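Superoxide dismutase [Mn/Fe] (Aeropyrum pernix, PDB 3AK2) catalyses the dismutation of superoxide to oxygen and hydrogen peroxide, working as a cambialistic enzyme with either manganese or iron. Local coordinates at residues A[114-125]-A[179-187]; A[39-50]-A[65-73]. All blocks are in the same frame, centred on the assembly; numbering follows the deposited sequence.

Contact 1: residues A[114-125]-A[179-187]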
loop_
_atom_site.group_PDB
_atom_site.type_symbol
_atom_site.label_atom_id
_atom_site.label_comp_id
_atom_site.label_asym_id
_atom_site.label_seq_id
_atom_site.Cartn_x
_atom_site.Cartn_y
_atom_site.Cartn_z
ATOM N N PHE A 114 1.538 2.422 -28.542
ATOM C CA PHE A 114 1.991 3.079 -27.312
ATOM C C PHE A 114 0.866 3.881 -26.658
ATOM O O PHE A 114 0.636 3.773 -25.451
ATOM C CB PHE A 114 3.188 3.998 -27.585
ATOM C CG PHE A 114 3.341 5.108 -26.574
ATOM C CD1 PHE A 114 3.949 4.870 -25.344
ATOM C CD2 PHE A 114 2.846 6.382 -26.842
ATOM C CE1 PHE A 114 4.069 5.887 -24.403
ATOM C CE2 PHE A 114 2.959 7.401 -25.905
ATOM C CZ PHE A 114 3.577 7.153 -24.685
ATOM N N LYS A 115 0.181 4.698 -27.456
ATOM C CA LYS A 115 -0.868 5.573 -26.950
ATOM C C LYS A 115 -1.985 4.761 -26.298
ATOM O O LYS A 115 -2.465 5.106 -25.215
ATOM C CB LYS A 115 -1.425 6.446 -28.079
ATOM C CG LYS A 115 -2.519 7.393 -27.636
ATOM C CD LYS A 115 -2.962 8.303 -28.766
ATOM C CE LYS A 115 -4.145 9.148 -28.343
ATOM N NZ LYS A 115 -4.593 10.054 -29.437
ATOM N N ALA A 116 -2.384 3.673 -26.951
ATOM C CA ALA A 116 -3.425 2.807 -26.416
ATOM C C ALA A 116 -3.010 2.198 -25.075
ATOM O O ALA A 116 -3.816 2.123 -24.150
ATOM C CB ALA A 116 -3.779 1.715 -27.421
ATOM N N LEU A 117 -1.754 1.774 -24.968
ATOM C CA LEU A 117 -1.274 1.147 -23.738
ATOM C C LEU A 117 -1.138 2.162 -22.609
ATOM O O LEU A 117 -1.573 1.910 -21.484
ATOM C CB LEU A 117 0.054 0.420 -23.974
ATOM C CG LEU A 117 0.666 -0.307 -22.769
ATOM C CD1 LEU A 117 -0.293 -1.342 -22.193
ATOM C CD2 LEU A 117 1.985 -0.960 -23.137
ATOM N N PHE A 118 -0.538 3.307 -22.920
ATOM C CA PHE A 118 -0.394 4.380 -21.944
ATOM C C PHE A 118 -1.764 4.852 -21.462
ATOM O O PHE A 118 -1.967 5.050 -20.262
ATOM C CB PHE A 118 0.421 5.539 -22.528
ATOM C CG PHE A 118 0.787 6.595 -21.517
ATOM C CD1 PHE A 118 2.010 6.549 -20.856
ATOM C CD2 PHE A 118 -0.088 7.639 -21.234
ATOM C CE1 PHE A 118 2.351 7.529 -19.922
ATOM C CE2 PHE A 118 0.245 8.614 -20.306
ATOM C CZ PHE A 118 1.464 8.560 -19.651
ATOM N N SER A 119 -2.706 5.020 -22.389
ATOM C CA SER A 119 -4.061 5.428 -22.025
ATOM C C SER A 119 -4.734 4.408 -21.118
ATOM O O SER A 119 -5.402 4.785 -20.158
ATOM C CB SER A 119 -4.919 5.670 -23.265
ATOM O OG SER A 119 -4.450 6.804 -23.970
ATOM N N ALA A 120 -4.548 3.124 -21.414
ATOM C CA ALA A 120 -5.115 2.061 -20.584
ATOM C C ALA A 120 -4.492 2.071 -19.192
ATOM O O ALA A 120 -5.197 1.936 -18.189
ATOM C CB ALA A 120 -4.932 0.702 -21.244
ATOM N N ALA A 121 -3.175 2.239 -19.131
ATOM C CA ALA A 121 -2.488 2.347 -17.841
ATOM C C ALA A 121 -3.050 3.506 -17.011
ATOM O O ALA A 121 -3.338 3.342 -15.826
ATOM C CB ALA A 121 -0.994 2.498 -18.039
ATOM N N ALA A 122 -3.222 4.668 -17.638
ATOM C CA ALA A 122 -3.750 5.843 -16.939
ATOM C C ALA A 122 -5.196 5.657 -16.481
ATOM O O ALA A 122 -5.545 5.970 -15.340
ATOM C CB ALA A 122 -3.631 7.073 -17.822
ATOM N N LYS A 123 -6.034 5.144 -17.375
ATOM C CA LYS A 123 -7.454 4.988 -17.081
ATOM C C LYS A 123 -7.714 4.011 -15.944
ATOM O O LYS A 123 -8.652 4.198 -15.161
ATOM C CB LYS A 123 -8.221 4.555 -18.333
ATOM C CG LYS A 123 -8.406 5.675 -19.341
ATOM C CD LYS A 123 -9.077 5.175 -20.608
ATOM C CE LYS A 123 -8.870 6.148 -21.758
ATOM N NZ LYS A 123 -9.452 5.630 -23.030
ATOM N N THR A 124 -6.878 2.981 -15.850
ATOM C CA THR A 124 -7.130 1.886 -14.914
ATOM C C THR A 124 -6.329 1.964 -13.610
ATOM O O THR A 124 -6.245 0.981 -12.875
ATOM C CB THR A 124 -6.923 0.512 -15.582
ATOM O OG1 THR A 124 -5.557 0.375 -15.999
ATOM C CG2 THR A 124 -7.876 0.327 -16.782
ATOM N N VAL A 125 -5.748 3.124 -13.315
ATOM C CA VAL A 125 -5.150 3.331 -11.998
ATOM C C VAL A 125 -6.256 3.134 -10.966
ATOM O O VAL A 125 -7.345 3.700 -11.088
ATOM C CB VAL A 125 -4.510 4.726 -11.860
ATOM C CG1 VAL A 125 -4.112 4.991 -10.418
ATOM C CG2 VAL A 125 -3.290 4.839 -12.766
ATOM N N ARG A 179 -13.061 9.817 -16.136
ATOM C CA ARG A 179 -11.610 9.857 -16.263
ATOM C C ARG A 179 -11.154 9.492 -17.677
ATOM O O ARG A 179 -10.169 10.041 -18.177
ATOM C CB ARG A 179 -10.968 8.909 -15.251
ATOM C CG ARG A 179 -9.453 8.912 -15.294
ATOM C CD ARG A 179 -8.904 7.723 -14.559
ATOM N NE ARG A 179 -8.767 7.986 -13.135
ATOM C CZ ARG A 179 -8.365 7.083 -12.246
ATOM N NH1 ARG A 179 -8.092 5.843 -12.629
ATOM N NH2 ARG A 179 -8.254 7.427 -10.971
ATOM N N GLY A 180 -11.869 8.565 -18.313
ATOM C CA GLY A 180 -11.529 8.118 -19.665
ATOM C C GLY A 180 -11.489 9.258 -20.669
ATOM O O GLY A 180 -10.550 9.370 -21.464
ATOM N N SER A 181 -12.507 10.115 -20.619
ATOM C CA SER A 181 -12.567 11.284 -21.495
ATOM C C SER A 181 -11.434 12.263 -21.187
ATOM O O SER A 181 -10.842 12.834 -22.099
ATOM C CB SER A 181 -13.921 11.981 -21.381
ATOM O OG SER A 181 -13.972 13.124 -22.212
ATOM N N TYR A 182 -11.121 12.437 -19.904
ATOM C CA TYR A 182 -9.990 13.271 -19.507
ATOM C C TYR A 182 -8.680 12.792 -20.124
ATOM O O TYR A 182 -7.941 13.587 -20.705
ATOM C CB TYR A 182 -9.874 13.337 -17.984
ATOM C CG TYR A 182 -8.525 13.782 -17.458
ATOM C CD1 TYR A 182 -8.057 15.079 -17.674
ATOM C CD2 TYR A 182 -7.730 12.908 -16.718
ATOM C CE1 TYR A 182 -6.821 15.489 -17.181
ATOM C CE2 TYR A 182 -6.494 13.308 -16.215
ATOM C CZ TYR A 182 -6.049 14.601 -16.444
ATOM O OH TYR A 182 -4.831 15.021 -15.951
ATOM N N VAL A 183 -8.405 11.493 -19.998
ATOM C CA VAL A 183 -7.166 10.908 -20.512
ATOM C C VAL A 183 -7.070 11.075 -22.029
ATOM O O VAL A 183 -6.016 11.437 -22.554
ATOM C CB VAL A 183 -7.039 9.416 -20.113
ATOM C CG1 VAL A 183 -5.862 8.745 -20.820
ATOM C CG2 VAL A 183 -6.914 9.276 -18.595
ATOM N N GLU A 184 -8.179 10.827 -22.723
ATOM C CA GLU A 184 -8.223 10.990 -24.174
ATOM C C GLU A 184 -7.922 12.432 -24.590
ATOM O O GLU A 184 -7.168 12.673 -25.537
ATOM C CB GLU A 184 -9.576 10.535 -24.731
ATOM C CG GLU A 184 -9.800 9.021 -24.685
ATOM C CD GLU A 184 -8.798 8.240 -25.526
ATOM O OE1 GLU A 184 -8.424 8.714 -26.622
ATOM O OE2 GLU A 184 -8.391 7.142 -25.092
ATOM N N ASN A 185 -8.501 13.380 -23.863
ATOM C CA ASN A 185 -8.301 14.799 -24.141
ATOM C C ASN A 185 -6.902 15.308 -23.798
ATOM O O ASN A 185 -6.379 16.202 -24.464
ATOM C CB ASN A 185 -9.366 15.636 -23.434
ATOM C CG ASN A 185 -10.633 15.761 -24.249
ATOM O OD1 ASN A 185 -10.685 16.522 -25.213
ATOM N ND2 ASN A 185 -11.665 15.019 -23.865
ATOM N N TRP A 186 -6.296 14.720 -22.771
ATOM C CA TRP A 186 -4.967 15.121 -22.305
ATOM C C TRP A 186 -3.893 15.019 -23.393
ATOM O O TRP A 186 -2.960 15.822 -23.425
ATOM C CB TRP A 186 -4.592 14.300 -21.067
ATOM C CG TRP A 186 -3.165 14.408 -20.611
ATOM C CD1 TRP A 186 -2.632 15.363 -19.793
ATOM C CD2 TRP A 186 -2.102 13.502 -20.923
ATOM N NE1 TRP A 186 -1.296 15.110 -19.584
ATOM C CE2 TRP A 186 -0.945 13.974 -20.266
ATOM C CE3 TRP A 186 -2.015 12.336 -21.696
ATOM C CZ2 TRP A 186 0.287 13.319 -20.358
ATOM C CZ3 TRP A 186 -0.792 11.687 -21.786
ATOM C CH2 TRP A 186 0.342 12.179 -21.116
ATOM N N TRP A 187 -4.040 14.057 -24.303
ATOM C CA TRP A 187 -3.090 13.908 -25.407
ATOM C C TRP A 187 -2.930 15.182 -26.235
ATOM O O TRP A 187 -1.867 15.429 -26.796
ATOM C CB TRP A 187 -3.486 12.742 -26.311
ATOM C CG TRP A 187 -3.346 11.427 -25.629
ATOM C CD1 TRP A 187 -4.346 10.673 -25.089
ATOM C CD2 TRP A 187 -2.129 10.719 -25.380
ATOM N NE1 TRP A 187 -3.828 9.531 -24.524
ATOM C CE2 TRP A 187 -2.469 9.533 -24.693
ATOM C CE3 TRP A 187 -0.781 10.969 -25.676
ATOM C CZ2 TRP A 187 -1.508 8.598 -24.293
ATOM C CZ3 TRP A 187 0.173 10.037 -25.280
ATOM C CH2 TRP A 187 -0.199 8.864 -24.598
HETATM O O HOH W 1 -6.945 11.265 -27.836
#
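Across contact 1, S119 meets V183 and K123 meets G180 where helices 114-123 and 179-186 run nearly antiparallel, their segment axes 9.7 Å apart at closest and 142° between directions. Both belong to the C-terminal alpha/beta domain of the Fe/Mn superoxide dismutases, and F118 and A122 also rest on I164 of the three-stranded sheet. W187 carries one end. Its indole has the extended chain of K115 over one face, with CE 3.6 Å from the centroid of the five-membered ring and only 12° off its normal, a CH-pi contact; NZ makes an off-centre cation-pi contact. W186 covers the opposite face. With CG opposite the carbonyl carbon, W187 reaches helix 114-123 and gives its NE1 proton to S119 OG over 2.9 Å, in a bent bond. S119 OG in turn donates to K115 O, so the indole is tied to the turn whose lysine covers it. F114 and F118 meet the six-membered ring obliquely and complete an aromatic cluster with W186. A phenylalanine in place of W187 would probably leave S119 OG without its indole donor and K115 with less ring surface to lie on. Farther along, A122 CB lies 4.0 Å from V183 CG2, and K123, extended beyond CG, passes G180 to form a salt bridge in which its NZ lies 2.8 Å from E184 OE2, on that oxygen's anti lone pair. R179, at the start of its helix, bends at chi3 to reach the C-terminal end of helix 114-123 and sets NH1 between two carbonyls: the 3.1 Å bond to K123 O arrives from above the carbonyl plane, whereas V125 O receives NH1 at 2.7 Å on an in-plane lone pair, 166° at the hydrogen.

Contact 2: residues A[39-50]-A[65-73]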
loop_
_atom_site.group_PDB
_atom_site.type_symbol
_atom_site.label_atom_id
_atom_site.label_comp_id
_atom_site.label_asym_id
_atom_site.label_seq_id
_atom_site.Cartn_x
_atom_site.Cartn_y
_atom_site.Cartn_z
ATOM N N TYR A 39 1.955 19.757 -1.219
ATOM C CA TYR A 39 3.025 18.756 -1.214
ATOM C C TYR A 39 4.383 19.386 -0.930
ATOM O O TYR A 39 5.190 18.835 -0.178
ATOM C CB TYR A 39 3.054 17.945 -2.512
ATOM C CG TYR A 39 1.704 17.399 -2.913
ATOM C CD1 TYR A 39 0.902 16.715 -1.999
ATOM C CD2 TYR A 39 1.229 17.569 -4.210
ATOM C CE1 TYR A 39 -0.347 16.226 -2.372
ATOM C CE2 TYR A 39 -0.006 17.089 -4.588
ATOM C CZ TYR A 39 -0.789 16.422 -3.673
ATOM O OH TYR A 39 -2.014 15.940 -4.076
ATOM N N VAL A 40 4.630 20.558 -1.507
ATOM C CA VAL A 40 5.858 21.289 -1.217
ATOM C C VAL A 40 5.965 21.552 0.287
ATOM O O VAL A 40 6.982 21.239 0.909
ATOM C CB VAL A 40 5.929 22.618 -2.003
ATOM C CG1 VAL A 40 7.157 23.432 -1.592
ATOM C CG2 VAL A 40 5.942 22.347 -3.504
ATOM N N LYS A 41 4.906 22.109 0.868
ATOM C CA LYS A 41 4.884 22.385 2.305
ATOM C C LYS A 41 5.065 21.111 3.133
ATOM O O LYS A 41 5.793 21.115 4.123
ATOM C CB LYS A 41 3.578 23.069 2.708
ATOM C CG LYS A 41 3.354 24.444 2.090
ATOM C CD LYS A 41 2.009 25.042 2.519
ATOM C CE LYS A 41 0.801 24.192 2.126
ATOM N NZ LYS A 41 0.198 24.594 0.825
ATOM N N GLY A 42 4.398 20.032 2.729
ATOM C CA GLY A 42 4.483 18.765 3.443
ATOM C C GLY A 42 5.876 18.167 3.428
ATOM O O GLY A 42 6.320 17.589 4.423
ATOM N N ALA A 43 6.566 18.290 2.297
ATOM C CA ALA A 43 7.926 17.774 2.185
ATOM C C ALA A 43 8.865 18.569 3.087
ATOM O O ALA A 43 9.677 17.989 3.815
ATOM C CB ALA A 43 8.394 17.807 0.734
ATOM N N ASN A 44 8.728 19.890 3.061
ATOM C CA ASN A 44 9.513 20.745 3.951
ATOM C C ASN A 44 9.245 20.488 5.433
ATOM O O ASN A 44 10.181 20.467 6.233
ATOM C CB ASN A 44 9.313 22.223 3.604
ATOM C CG ASN A 44 9.944 22.595 2.275
ATOM O OD1 ASN A 44 10.905 21.964 1.839
ATOM N ND2 ASN A 44 9.420 23.634 1.636
ATOM N N ALA A 45 7.977 20.279 5.789
ATOM C CA ALA A 45 7.597 20.024 7.179
ATOM C C ALA A 45 8.232 18.732 7.690
ATOM O O ALA A 45 8.680 18.664 8.836
ATOM C CB ALA A 45 6.080 19.976 7.326
ATOM N N ALA A 46 8.279 17.708 6.842
ATOM C CA ALA A 46 8.918 16.452 7.227
ATOM C C ALA A 46 10.414 16.638 7.461
ATOM O O ALA A 46 10.965 16.129 8.437
ATOM C CB ALA A 46 8.672 15.383 6.188
ATOM N N LEU A 47 11.071 17.381 6.576
ATOM C CA LEU A 47 12.501 17.625 6.734
ATOM C C LEU A 47 12.811 18.481 7.959
ATOM O O LEU A 47 13.854 18.311 8.589
ATOM C CB LEU A 47 13.110 18.221 5.460
ATOM C CG LEU A 47 13.207 17.257 4.266
ATOM C CD1 LEU A 47 13.813 17.962 3.071
ATOM C CD2 LEU A 47 14.003 15.997 4.596
ATOM N N GLU A 48 11.900 19.387 8.306
ATOM C CA GLU A 48 12.053 20.190 9.517
ATOM C C GLU A 48 12.026 19.316 10.772
ATOM O O GLU A 48 12.804 19.535 11.708
ATOM C CB GLU A 48 10.968 21.257 9.593
ATOM C CG GLU A 48 11.119 22.202 10.769
ATOM C CD GLU A 48 10.122 23.338 10.739
ATOM O OE1 GLU A 48 8.987 23.131 10.256
ATOM O OE2 GLU A 48 10.478 24.441 11.208
ATOM N N LYS A 49 11.136 18.326 10.790
ATOM C CA LYS A 49 11.082 17.367 11.890
ATOM C C LYS A 49 12.366 16.554 12.008
ATOM O O LYS A 49 12.876 16.342 13.113
ATOM C CB LYS A 49 9.869 16.452 11.752
ATOM C CG LYS A 49 8.560 17.177 11.990
ATOM C CD LYS A 49 7.358 16.346 11.599
ATOM C CE LYS A 49 6.113 17.217 11.558
ATOM N NZ LYS A 49 4.918 16.457 11.110
ATOM N N ILE A 50 12.895 16.102 10.874
ATOM C CA ILE A 50 14.157 15.374 10.870
ATOM C C ILE A 50 15.277 16.263 11.417
ATOM O O ILE A 50 16.065 15.824 12.259
ATOM C CB ILE A 50 14.483 14.802 9.468
ATOM C CG1 ILE A 50 13.442 13.743 9.092
ATOM C CG2 ILE A 50 15.892 14.202 9.437
ATOM C CD1 ILE A 50 13.464 13.289 7.647
ATOM N N VAL A 65 7.541 10.014 9.967
ATOM C CA VAL A 65 8.064 11.208 9.312
ATOM C C VAL A 65 8.563 10.860 7.909
ATOM O O VAL A 65 8.372 11.629 6.965
ATOM C CB VAL A 65 9.163 11.906 10.147
ATOM C CG1 VAL A 65 9.768 13.074 9.379
ATOM C CG2 VAL A 65 8.580 12.415 11.462
ATOM N N MET A 66 9.170 9.687 7.760
ATOM C CA MET A 66 9.633 9.282 6.438
ATOM C C MET A 66 8.493 8.939 5.483
ATOM O O MET A 66 8.592 9.215 4.287
ATOM C CB MET A 66 10.671 8.171 6.533
ATOM C CG MET A 66 11.958 8.678 7.139
ATOM S SD MET A 66 13.175 7.404 7.441
ATOM C CE MET A 66 14.500 8.408 8.123
ATOM N N ARG A 67 7.402 8.378 6.005
ATOM C CA ARG A 67 6.198 8.193 5.197
ATOM C C ARG A 67 5.645 9.536 4.712
ATOM O O ARG A 67 5.229 9.654 3.556
ATOM C CB ARG A 67 5.133 7.422 5.973
ATOM C CG ARG A 67 5.328 5.915 5.984
ATOM C CD ARG A 67 4.420 5.265 7.012
ATOM N NE ARG A 67 4.434 3.808 6.912
ATOM C CZ ARG A 67 3.891 2.990 7.809
ATOM N NH1 ARG A 67 3.319 3.484 8.905
ATOM N NH2 ARG A 67 3.934 1.677 7.616
ATOM N N ASP A 68 5.669 10.543 5.586
ATOM C CA ASP A 68 5.228 11.893 5.231
ATOM C C ASP A 68 6.146 12.486 4.167
ATOM O O ASP A 68 5.680 13.080 3.184
ATOM C CB ASP A 68 5.239 12.824 6.445
ATOM C CG ASP A 68 4.200 12.470 7.492
ATOM O OD1 ASP A 68 3.279 11.666 7.233
ATOM O OD2 ASP A 68 4.320 13.039 8.598
ATOM N N PHE A 69 7.455 12.347 4.372
ATOM C CA PHE A 69 8.418 12.819 3.386
ATOM C C PHE A 69 8.211 12.124 2.042
ATOM O O PHE A 69 8.157 12.782 1.009
ATOM C CB PHE A 69 9.866 12.638 3.854
ATOM C CG PHE A 69 10.869 12.959 2.783
ATOM C CD1 PHE A 69 11.497 11.940 2.071
ATOM C CD2 PHE A 69 11.144 14.283 2.448
ATOM C CE1 PHE A 69 12.403 12.243 1.056
ATOM C CE2 PHE A 69 12.047 14.583 1.429
ATOM C CZ PHE A 69 12.672 13.558 0.744
ATOM N N SER A 70 8.084 10.803 2.060
ATOM C CA SER A 70 7.898 10.037 0.840
ATOM C C SER A 70 6.713 10.553 0.032
ATOM O O SER A 70 6.846 10.862 -1.152
ATOM C CB SER A 70 7.690 8.564 1.178
ATOM O OG SER A 70 7.225 7.849 0.047
ATOM N N PHE A 71 5.549 10.650 0.671
ATOM C CA PHE A 71 4.346 11.056 -0.045
ATOM C C PHE A 71 4.464 12.462 -0.618
ATOM O O PHE A 71 4.132 12.698 -1.787
ATOM C CB PHE A 71 3.134 10.969 0.877
ATOM C CG PHE A 71 1.866 11.506 0.269
ATOM C CD1 PHE A 71 1.109 10.728 -0.603
ATOM C CD2 PHE A 71 1.431 12.791 0.566
ATOM C CE1 PHE A 71 -0.068 11.233 -1.164
ATOM C CE2 PHE A 71 0.256 13.302 0.009
ATOM C CZ PHE A 71 -0.487 12.521 -0.856
ATOM N N ASN A 72 4.926 13.396 0.204
ATOM C CA ASN A 72 4.937 14.790 -0.203
ATOM C C ASN A 72 6.063 15.123 -1.165
ATOM O O ASN A 72 5.850 15.861 -2.136
ATOM C CB ASN A 72 4.929 15.703 1.014
ATOM C CG ASN A 72 3.605 15.678 1.731
ATOM O OD1 ASN A 72 2.620 16.243 1.258
ATOM N ND2 ASN A 72 3.565 15.002 2.877
ATOM N N TYR A 73 7.248 14.562 -0.931
ATOM C CA TYR A 73 8.324 14.699 -1.902
ATOM C C TYR A 73 7.885 14.134 -3.255
ATOM O O TYR A 73 8.055 14.777 -4.296
ATOM C CB TYR A 73 9.608 14.007 -1.440
ATOM C CG TYR A 73 10.691 14.072 -2.496
ATOM C CD1 TYR A 73 11.600 15.128 -2.528
ATOM C CD2 TYR A 73 10.778 13.094 -3.486
ATOM C CE1 TYR A 73 12.587 15.194 -3.519
ATOM C CE2 TYR A 73 11.745 13.159 -4.477
ATOM C CZ TYR A 73 12.645 14.205 -4.491
ATOM O OH TYR A 73 13.613 14.232 -5.484
HETATM O O HOH W 2 5.826 15.389 8.638
#
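N72 lies against G42 and A43 at the tight end of contact 2, where the CA atoms of Y39 and N72 approach to 4.5 Å. Helices 39-50 and 65-73 run antiparallel at 151°, with segment axes 7.7 Å apart at closest. This closeness brings N72 CB to 3.3 Å from A43 N, and N72 CG packs against G42 CA, where the glycine leaves the backbone bare. N72 has CG opposite its carbonyl carbon (chi1 -71°), which swings the amide so that ND2 turns back to D68 O, a 2.9 Å bond that holds the amide's rotation. D68 O also accepts from N72 N, from the other face of its plane. The amide's OD1 comes to the edge of the Y39 ring, near CD1. Beside it, Y39 CE1 touches F71 CE2 at 3.8 Å, the rings oblique with planes 83° apart.

Toward the other end the layer is apolar, with K49 and D68 at its margin. A46 CB packs on F69 CB at 3.8 Å, while F69, its CG anti to the backbone N, brings the CD2–CE2 side of its ring to L47 CD2. V65 directs CG1 at I50 CG1, 3.7 Å away, and CG2 at the K49 chain. K49 NZ is 4.3 Å from D68 OD2, too far for a salt bridge, and one water joins the two; D68 OD1 makes its salt bridge with R63 of the fourth subunit.

This close antiparallel pair, built on glycine and alanine, is the N-terminal alpha-hairpin of Fe/Mn superoxide dismutases, and at its Y39 end it approaches the manganese site.

Contact 2 closes within the N-terminal alpha-hairpin before contact 1 opens in the C-terminal domain, and the two lie on opposite sides of the chain's centre, their centres 30 Å apart and nearest atoms about 12 Å apart. The manganese ion, bound by H31, H79, D165 and H169, draws ligands from both domains. Contact 2 comes nearer to it: the Y39 side chain is about 5 Å from the metal and touches H79 and H169. In contact 1 the R179 side chain stays about 11 Å away, while Y182 OH hydrogen-bonds the backbone O of ligand D165. Each contact also meets the second subunit, 39-50/65-73 through the R67 salt bridges and 114-125/179-187 through T124 O.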